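Long-range contacts in transcriptional regulator (PDB 2O0Y), which probably binds DNA and regulates transcription as a member of the IclR family, with a helix-turn-helix domain joined to a second, C-terminal domain: residues I26-L31 with E46-P51; G111-L116 with V127-S132; Y117-L122 with L159-L164. One frame throughout, in Å; residues are numbered along the deposited sequence.

Contact 1: residues I26-L31 with E46-P51; sequences IDLLEL and EGTKLP
This is a small apolar helix-to-helix contact in the IclR helix-turn-helix domain, made where Leu28 and Leu31 near the end of helix 18-29 meet Thr48 at the end of helix 41-48. Thr48 is the centre of it. Its methyl CG2 touches both leucines. Leu28 comes nearest, with CD2 3.6 Å from Thr48 CG2, and the two side chains meet at a slant. Leu31 crosses Thr48 at about a right angle, with CD1 4.0 Å from Thr48 CG2. The same CD1 lies 4.0 Å from Gly47 CA. Leu31 thus lies against bare backbone as well as the threonine methyl. The backbone carbonyl O of Asp27 borders the methyl at 4.0 Å from Thr48 CG2.

The two ends of Thr48 are sorted by its first torsion. With chi1 at 60°, OG1 sits between the backbone N and the carbonyl carbon, while CG2 lies anti to the carbonyl carbon. The methyl then faces helix 18-29 and the hydroxyl turns back to its own chain. There OG1 accepts from Leu50 N at 3.2 Å, which makes an ST turn at the helix end. The hydroxyl also bonds to the carbonyl O of Leu44. Lys49, with positive phi, is the first residue to leave helix 41-48. Residues Lys49 to Pro51 link it to helix 52-64, consistent with the turn of the helix-turn-helix motif. Leu28 packs further on Leu44, Leu58 and Met62. Asp27 carries its charge elsewhere, in a salt bridge to Arg65 of the second subunit.

No hydrogen bond joins the two segments. The contact therefore rests on van der Waals packing, and the hydroxyl of Thr48 is satisfied by Leu50 N and Leu44 O, both on its own side.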
loop_
_atom_site.group_PDB
_atom_site.type_symbol
_atom_site.label_atom_id
_atom_site.label_comp_id
_atom_site.label_asym_id
_atom_site.label_seq_id
_atom_site.Cartn_x
_atom_site.Cartn_y
_atom_site.Cartn_z
ATOM N N ILE B 26 11.731 4.789 18.053
ATOM C CA ILE B 26 12.441 4.088 16.971
ATOM C C ILE B 26 12.848 2.669 17.369
ATOM O O ILE B 26 12.669 1.727 16.577
ATOM C CB ILE B 26 13.649 4.941 16.474
ATOM C CG1 ILE B 26 13.146 6.299 15.952
ATOM C CG2 ILE B 26 14.452 4.194 15.380
ATOM C CD1 ILE B 26 14.316 7.368 15.765
ATOM N N ASP B 27 13.432 2.472 18.554
ATOM C CA ASP B 27 13.812 1.134 18.980
ATOM C C ASP B 27 12.626 0.145 18.999
ATOM O O ASP B 27 12.765 -1.082 18.746
ATOM C CB ASP B 27 14.477 1.207 20.397
ATOM C CG ASP B 27 15.786 1.927 20.377
ATOM O OD1 ASP B 27 16.334 2.177 19.263
ATOM O OD2 ASP B 27 16.284 2.300 21.473
ATOM N N LEU B 28 11.454 0.652 19.352
ATOM C CA LEU B 28 10.244 -0.201 19.411
ATOM C C LEU B 28 9.784 -0.534 18.002
ATOM O O LEU B 28 9.519 -1.687 17.701
ATOM C CB LEU B 28 9.086 0.528 20.173
ATOM C CG LEU B 28 9.352 0.637 21.690
ATOM C CD1 LEU B 28 8.332 1.630 22.342
ATOM C CD2 LEU B 28 9.116 -0.777 22.345
ATOM N N LEU B 29 9.728 0.468 17.123
ATOM C CA LEU B 29 9.303 0.218 15.739
ATOM C C LEU B 29 10.255 -0.717 15.026
ATOM O O LEU B 29 9.864 -1.528 14.198
ATOM C CB LEU B 29 9.243 1.553 15.010
ATOM C CG LEU B 29 8.129 2.516 15.421
ATOM C CD1 LEU B 29 8.316 3.892 14.762
ATOM C CD2 LEU B 29 6.797 1.872 14.941
ATOM N N GLU B 30 11.527 -0.620 15.350
ATOM C CA GLU B 30 12.510 -1.555 14.748
ATOM C C GLU B 30 12.254 -3.013 15.047
ATOM O O GLU B 30 12.774 -3.900 14.363
ATOM C CB GLU B 30 13.908 -1.190 15.237
ATOM C CG GLU B 30 14.371 0.152 14.719
ATOM C CD GLU B 30 14.940 0.079 13.331
ATOM O OE1 GLU B 30 15.031 -1.050 12.764
ATOM O OE2 GLU B 30 15.295 1.151 12.789
ATOM N N LEU B 31 11.450 -3.311 16.071
ATOM C CA LEU B 31 11.202 -4.731 16.384
ATOM C C LEU B 31 10.122 -5.311 15.439
ATOM O O LEU B 31 9.895 -6.489 15.406
ATOM C CB LEU B 31 10.687 -4.870 17.849
ATOM C CG LEU B 31 11.766 -4.610 18.909
ATOM C CD1 LEU B 31 11.089 -4.532 20.307
ATOM C CD2 LEU B 31 12.786 -5.726 18.821
ATOM N N GLU B 46 11.073 -7.146 26.191
ATOM C CA GLU B 46 12.270 -8.017 26.015
ATOM C C GLU B 46 13.237 -7.519 24.935
ATOM O O GLU B 46 14.466 -7.588 25.092
ATOM C CB GLU B 46 11.806 -9.414 25.650
ATOM C CG GLU B 46 11.273 -10.132 26.903
ATOM C CD GLU B 46 10.707 -11.500 26.625
ATOM O OE1 GLU B 46 10.460 -11.872 25.439
ATOM O OE2 GLU B 46 10.499 -12.185 27.638
ATOM N N GLY B 47 12.674 -7.011 23.842
ATOM C CA GLY B 47 13.470 -6.606 22.696
ATOM C C GLY B 47 14.169 -5.271 22.934
ATOM O O GLY B 47 15.259 -5.024 22.415
ATOM N N THR B 48 13.581 -4.413 23.739
ATOM C CA THR B 48 14.226 -3.141 24.061
ATOM C C THR B 48 14.973 -3.105 25.379
ATOM O O THR B 48 15.781 -2.200 25.568
ATOM C CB THR B 48 13.212 -1.988 24.117
ATOM O OG1 THR B 48 12.236 -2.265 25.121
ATOM C CG2 THR B 48 12.520 -1.708 22.736
ATOM N N LYS B 49 14.672 -4.028 26.304
ATOM C CA LYS B 49 15.214 -3.992 27.656
ATOM C C LYS B 49 14.830 -2.698 28.396
ATOM O O LYS B 49 15.469 -2.287 29.368
ATOM C CB LYS B 49 16.737 -4.225 27.655
ATOM C CG LYS B 49 17.174 -5.565 27.087
ATOM C CD LYS B 49 18.714 -5.753 27.280
ATOM C CE LYS B 49 19.230 -7.062 26.651
ATOM N NZ LYS B 49 18.507 -8.259 27.192
ATOM N N LEU B 50 13.737 -2.068 27.954
ATOM C CA LEU B 50 13.175 -0.912 28.661
ATOM C C LEU B 50 12.251 -1.376 29.775
ATOM O O LEU B 50 11.623 -2.441 29.659
ATOM C CB LEU B 50 12.378 -0.039 27.662
ATOM C CG LEU B 50 13.194 0.785 26.656
ATOM C CD1 LEU B 50 12.292 1.503 25.650
ATOM C CD2 LEU B 50 14.106 1.780 27.360
ATOM N N PRO B 51 12.097 -0.560 30.830
ATOM C CA PRO B 51 11.162 -0.943 31.859
ATOM C C PRO B 51 9.750 -1.025 31.315
ATOM O O PRO B 51 9.345 -0.185 30.512
ATOM C CB PRO B 51 11.229 0.217 32.836
ATOM C CG PRO B 51 12.551 0.848 32.599
ATOM C CD PRO B 51 12.765 0.714 31.142
#

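Contact 2: residues G111-L116 with V127-S132; sequences GETVNL and VAQCES
Leu116 meets Val127 and Ala128 at the apolar centre of this antiparallel strand pair. Leu116 CD2 is 3.5 Å from Val127 CG2, a tight fit for two methyls. Leu116 CB lies 4.2 Å from Ala128 CB. Both residues of the second strand face Leu116, a classic beta bulge. Leu116 N donates to Ala128 O, and Val127 N donates to Leu116 O nearly along the C=O axis. Val114 and Cys130 form a hydrogen-bonded pair on the same face as Leu116, bonded in both directions.

Asn115 and Gln129 form the non-hydrogen-bonded pair between them, on the other face. Their side chains run side by side. Gln129 CG is anti to the backbone N (chi1 -176°), and its extended chain takes NE2 to Asn115 OD1 at 2.7 Å. The acceptor lies in the Gln129 amide plane, and the two amide planes are 51° apart. NE2 also bonds to Ile140 O.

Toward the Gly111 end, Ser132 OG donates to Gly111 O at 2.8 Å, from above the carbonyl plane. Ser132 N makes a weak bond to Thr113 OG1, which bonds to Ser138 O as well.

The pair belongs to the hairpin of strands 113-120 and 123-130. Helix 97-110 packs on Val114, Cys130 and Ser132, and strand 219-228 flanks strand 113-120 within the sheet.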
loop_
_atom_site.group_PDB
_atom_site.type_symbol
_atom_site.label_atom_id
_atom_site.label_comp_id
_atom_site.label_asym_id
_atom_site.label_seq_id
_atom_site.Cartn_x
_atom_site.Cartn_y
_atom_site.Cartn_z
ATOM N N GLY B 111 21.454 -3.597 -26.859
ATOM C CA GLY B 111 20.736 -2.800 -27.856
ATOM C C GLY B 111 19.233 -2.832 -27.646
ATOM O O GLY B 111 18.454 -2.300 -28.464
ATOM N N GLU B 112 18.814 -3.439 -26.520
ATOM C CA GLU B 112 17.404 -3.605 -26.182
ATOM C C GLU B 112 17.000 -2.826 -24.932
ATOM O O GLU B 112 17.860 -2.533 -24.076
ATOM C CB GLU B 112 17.071 -5.089 -25.983
ATOM C CG GLU B 112 17.451 -6.002 -27.128
ATOM C CD GLU B 112 16.827 -5.669 -28.452
ATOM O OE1 GLU B 112 15.923 -4.821 -28.496
ATOM O OE2 GLU B 112 17.199 -6.330 -29.456
ATOM N N THR B 113 15.710 -2.484 -24.857
ATOM C CA THR B 113 15.128 -1.854 -23.681
ATOM C C THR B 113 15.159 -2.854 -22.540
ATOM O O THR B 113 14.805 -4.019 -22.748
ATOM C CB THR B 113 13.693 -1.413 -23.952
ATOM O OG1 THR B 113 13.740 -0.313 -24.896
ATOM C CG2 THR B 113 13.002 -0.922 -22.598
ATOM N N VAL B 114 15.598 -2.397 -21.356
ATOM C CA VAL B 114 15.696 -3.224 -20.171
ATOM C C VAL B 114 14.589 -2.779 -19.238
ATOM O O VAL B 114 14.572 -1.627 -18.837
ATOM C CB VAL B 114 17.038 -3.038 -19.487
ATOM C CG1 VAL B 114 17.063 -3.832 -18.209
ATOM C CG2 VAL B 114 18.170 -3.511 -20.434
ATOM N N ASN B 115 13.684 -3.701 -18.867
ATOM C CA ASN B 115 12.531 -3.395 -17.976
ATOM C C ASN B 115 12.708 -4.137 -16.664
ATOM O O ASN B 115 13.045 -5.323 -16.686
ATOM C CB ASN B 115 11.247 -3.928 -18.634
ATOM C CG ASN B 115 10.850 -3.110 -19.864
ATOM O OD1 ASN B 115 10.854 -1.884 -19.820
ATOM N ND2 ASN B 115 10.576 -3.779 -20.964
ATOM N N LEU B 116 12.444 -3.488 -15.533
ATOM C CA LEU B 116 12.461 -4.201 -14.261
ATOM C C LEU B 116 11.005 -4.324 -13.888
ATOM O O LEU B 116 10.341 -3.306 -13.654
ATOM C CB LEU B 116 13.202 -3.432 -13.156
ATOM C CG LEU B 116 13.524 -4.206 -11.854
ATOM C CD1 LEU B 116 14.686 -3.549 -11.155
ATOM C CD2 LEU B 116 12.382 -4.093 -10.873
ATOM N N VAL B 127 8.563 -1.091 -13.194
ATOM C CA VAL B 127 8.792 -0.088 -12.158
ATOM C C VAL B 127 10.118 0.645 -12.316
ATOM O O VAL B 127 10.395 1.633 -11.630
ATOM C CB VAL B 127 8.681 -0.719 -10.763
ATOM C CG1 VAL B 127 7.188 -1.161 -10.498
ATOM C CG2 VAL B 127 9.729 -1.851 -10.565
ATOM N N ALA B 128 10.977 0.124 -13.189
ATOM C CA ALA B 128 12.104 0.901 -13.692
ATOM C C ALA B 128 12.490 0.412 -15.073
ATOM O O ALA B 128 12.230 -0.747 -15.398
ATOM C CB ALA B 128 13.346 0.785 -12.721
ATOM N N GLN B 129 13.082 1.300 -15.896
ATOM C CA GLN B 129 13.292 0.990 -17.321
ATOM C C GLN B 129 14.499 1.721 -17.876
ATOM O O GLN B 129 14.692 2.891 -17.539
ATOM C CB GLN B 129 12.049 1.467 -18.083
ATOM C CG GLN B 129 12.016 1.149 -19.587
ATOM C CD GLN B 129 10.674 1.523 -20.208
ATOM O OE1 GLN B 129 10.385 2.709 -20.379
ATOM N NE2 GLN B 129 9.820 0.503 -20.503
ATOM N N CYS B 130 15.299 1.066 -18.709
ATOM C CA CYS B 130 16.355 1.756 -19.438
ATOM C C CYS B 130 16.143 1.470 -20.914
ATOM O O CYS B 130 16.341 0.332 -21.367
ATOM C CB CYS B 130 17.729 1.239 -19.017
ATOM S SG CYS B 130 18.126 1.797 -17.313
ATOM N N GLU B 131 15.705 2.475 -21.662
ATOM C CA GLU B 131 15.411 2.255 -23.072
ATOM C C GLU B 131 16.693 2.242 -23.871
ATOM O O GLU B 131 17.643 2.969 -23.561
ATOM C CB GLU B 131 14.542 3.361 -23.589
ATOM C CG GLU B 131 13.049 3.251 -23.155
ATOM C CD GLU B 131 12.280 4.411 -23.753
ATOM O OE1 GLU B 131 12.180 4.472 -24.987
ATOM O OE2 GLU B 131 11.838 5.294 -23.010
ATOM N N SER B 132 16.729 1.442 -24.923
ATOM C CA SER B 132 17.850 1.498 -25.846
ATOM C C SER B 132 17.655 2.678 -26.832
ATOM O O SER B 132 16.643 3.372 -26.798
ATOM C CB SER B 132 18.014 0.174 -26.590
ATOM O OG SER B 132 17.146 0.040 -27.711
#

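Contact 3: residues Y117-L122 with L159-L164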
loop_
_atom_site.group_PDB
_atom_site.type_symbol
_atom_site.label_atom_id
_atom_site.label_comp_id
_atom_site.label_asym_id
_atom_site.label_seq_id
_atom_site.Cartn_x
_atom_site.Cartn_y
_atom_site.Cartn_z
ATOM N N TYR B 117 10.496 -5.553 -13.828
ATOM C CA TYR B 117 9.072 -5.747 -13.542
ATOM C C TYR B 117 8.867 -6.323 -12.180
ATOM O O TYR B 117 9.698 -7.105 -11.742
ATOM C CB TYR B 117 8.561 -6.831 -14.459
ATOM C CG TYR B 117 8.199 -6.494 -15.855
ATOM C CD1 TYR B 117 6.918 -6.027 -16.142
ATOM C CD2 TYR B 117 9.100 -6.717 -16.923
ATOM C CE1 TYR B 117 6.541 -5.757 -17.459
ATOM C CE2 TYR B 117 8.715 -6.475 -18.238
ATOM C CZ TYR B 117 7.425 -6.014 -18.489
ATOM O OH TYR B 117 6.972 -5.762 -19.758
ATOM N N ILE B 118 7.748 -5.968 -11.522
ATOM C CA ILE B 118 7.273 -6.715 -10.374
ATOM C C ILE B 118 5.842 -7.200 -10.615
ATOM O O ILE B 118 5.196 -6.790 -11.590
ATOM C CB ILE B 118 7.311 -5.789 -9.105
ATOM C CG1 ILE B 118 6.484 -4.524 -9.366
ATOM C CG2 ILE B 118 8.762 -5.434 -8.755
ATOM C CD1 ILE B 118 6.108 -3.686 -8.104
ATOM N N ARG B 119 5.310 -8.017 -9.694
ATOM C CA ARG B 119 3.949 -8.445 -9.753
ATOM C C ARG B 119 3.184 -7.574 -8.774
ATOM O O ARG B 119 3.678 -7.262 -7.660
ATOM C CB ARG B 119 3.814 -9.910 -9.322
ATOM C CG ARG B 119 2.406 -10.461 -9.343
ATOM C CD ARG B 119 2.365 -11.933 -8.881
ATOM N NE ARG B 119 2.634 -12.140 -7.449
ATOM C CZ ARG B 119 1.776 -11.886 -6.459
ATOM N NH1 ARG B 119 0.584 -11.332 -6.684
ATOM N NH2 ARG B 119 2.125 -12.166 -5.211
ATOM N N GLN B 120 1.997 -7.168 -9.213
ATOM C CA GLN B 120 1.062 -6.473 -8.389
ATOM C C GLN B 120 -0.266 -7.133 -8.664
ATOM O O GLN B 120 -0.814 -7.006 -9.742
ATOM C CB GLN B 120 1.067 -4.994 -8.735
ATOM C CG GLN B 120 2.302 -4.261 -8.170
ATOM C CD GLN B 120 2.082 -2.764 -7.947
ATOM O OE1 GLN B 120 1.450 -2.070 -8.774
ATOM N NE2 GLN B 120 2.611 -2.254 -6.817
ATOM N N GLY B 121 -0.761 -7.883 -7.692
ATOM C CA GLY B 121 -1.982 -8.697 -7.885
ATOM C C GLY B 121 -1.707 -9.714 -8.975
ATOM O O GLY B 121 -0.682 -10.395 -8.930
ATOM N N LEU B 122 -2.605 -9.807 -9.957
ATOM C CA LEU B 122 -2.428 -10.724 -11.089
ATOM C C LEU B 122 -1.845 -10.020 -12.324
ATOM O O LEU B 122 -2.124 -10.416 -13.455
ATOM C CB LEU B 122 -3.750 -11.397 -11.475
ATOM C CG LEU B 122 -4.551 -12.192 -10.426
ATOM C CD1 LEU B 122 -5.918 -12.615 -10.982
ATOM C CD2 LEU B 122 -3.783 -13.415 -9.923
ATOM N N LEU B 159 7.101 -17.555 -10.730
ATOM C CA LEU B 159 7.996 -18.478 -9.997
ATOM C C LEU B 159 7.759 -18.334 -8.518
ATOM O O LEU B 159 7.847 -19.324 -7.778
ATOM C CB LEU B 159 9.475 -18.184 -10.267
ATOM C CG LEU B 159 10.091 -18.530 -11.621
ATOM C CD1 LEU B 159 11.546 -18.038 -11.701
ATOM C CD2 LEU B 159 10.048 -20.015 -11.886
ATOM N N ALA B 160 7.499 -17.104 -8.064
ATOM C CA ALA B 160 7.193 -16.906 -6.642
ATOM C C ALA B 160 5.713 -17.110 -6.278
ATOM O O ALA B 160 5.357 -17.054 -5.120
ATOM C CB ALA B 160 7.706 -15.533 -6.147
ATOM N N ALA B 161 4.846 -17.345 -7.254
ATOM C CA ALA B 161 3.425 -17.409 -6.957
ATOM C C ALA B 161 2.706 -18.490 -7.737
ATOM O O ALA B 161 1.801 -18.168 -8.494
ATOM C CB ALA B 161 2.762 -16.058 -7.191
ATOM N N PRO B 162 3.039 -19.778 -7.490
ATOM C CA PRO B 162 2.362 -20.854 -8.200
ATOM C C PRO B 162 0.883 -20.933 -7.820
ATOM O O PRO B 162 0.090 -21.442 -8.603
ATOM C CB PRO B 162 3.079 -22.116 -7.703
ATOM C CG PRO B 162 3.592 -21.739 -6.361
ATOM C CD PRO B 162 4.013 -20.304 -6.516
ATOM N N GLU B 163 0.511 -20.394 -6.658
ATOM C CA GLU B 163 -0.896 -20.468 -6.215
ATOM C C GLU B 163 -1.798 -19.558 -7.063
ATOM O O GLU B 163 -3.031 -19.682 -7.020
ATOM C CB GLU B 163 -1.038 -20.116 -4.735
ATOM C CG GLU B 163 -1.017 -18.610 -4.403
ATOM C CD GLU B 163 0.357 -18.026 -4.387
ATOM O OE1 GLU B 163 1.337 -18.822 -4.406
ATOM O OE2 GLU B 163 0.455 -16.763 -4.367
ATOM N N LEU B 164 -1.175 -18.667 -7.840
ATOM C CA LEU B 164 -1.909 -17.722 -8.668
ATOM C C LEU B 164 -2.054 -18.144 -10.126
ATOM O O LEU B 164 -2.770 -17.496 -10.886
ATOM C CB LEU B 164 -1.269 -16.333 -8.595
ATOM C CG LEU B 164 -1.420 -15.588 -7.261
ATOM C CD1 LEU B 164 -1.037 -14.147 -7.456
ATOM C CD2 LEU B 164 -2.826 -15.681 -6.715
#
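Arg119 is extended through its first two torsions, with CG anti to the backbone N (chi1 180°), and then turns about the CG-CD bond (chi3 70°). This turn brings one face of the guanidinium against Leu164 CD1 and its edge to the turn of its own chain. Leu164 CD1 lies over that face, 3.3 Å from Arg119 NH1 and 3.7 Å from Arg119 CZ. Ala161 CB approaches the group obliquely, at 3.9 Å from Arg119 NE.

The guanidinium is also tied to its own segment. Arg119 NH1 donates to Gly121 O at 2.7 Å, with an N-H...O angle of 158°. The acceptor lies almost in the guanidinium plane, so the bond helps to fix the turn of the group. Glu163 OE2 is 5.0 Å from Arg119 NH2. That is too far for contact, though the opposite charges may attract weakly.

Leu122 completes the apolar part. Its CD2 reaches Leu164 CD1 at 3.8 Å, with the two side chains at a slant. Leu164 CD1 thus touches both Arg119 and Leu122. No hydrogen bond crosses between the segments.

The contact joins the end of strand 113-120 and the turn after it to the loop between helices 152-157 and 165-171. Arg119 also touches Leu148 in a loop. Glu97 of the second subunit packs on both Leu122 and Leu164.

Overall arrangement
Contact 1 lies in the helix-turn-helix domain, while contacts 2 and 3 both lie in the IclR C-terminal region. The centre of contact 1 is 42 Å from that of contact 2 and 34 Å from that of contact 3. It touches neither. Contacts 2 and 3 have centres 20 Å apart and share strand 113-120. They meet where Val127 CG1 packs on Ile118 CG1 at 3.6 Å. Contact 2 holds the first part of that strand to its hairpin partner, and contact 3 joins its far end to a loop. Contacts 1 and 3 each touch the second subunit, whereas no other protein chain of the assembly touches contact 2.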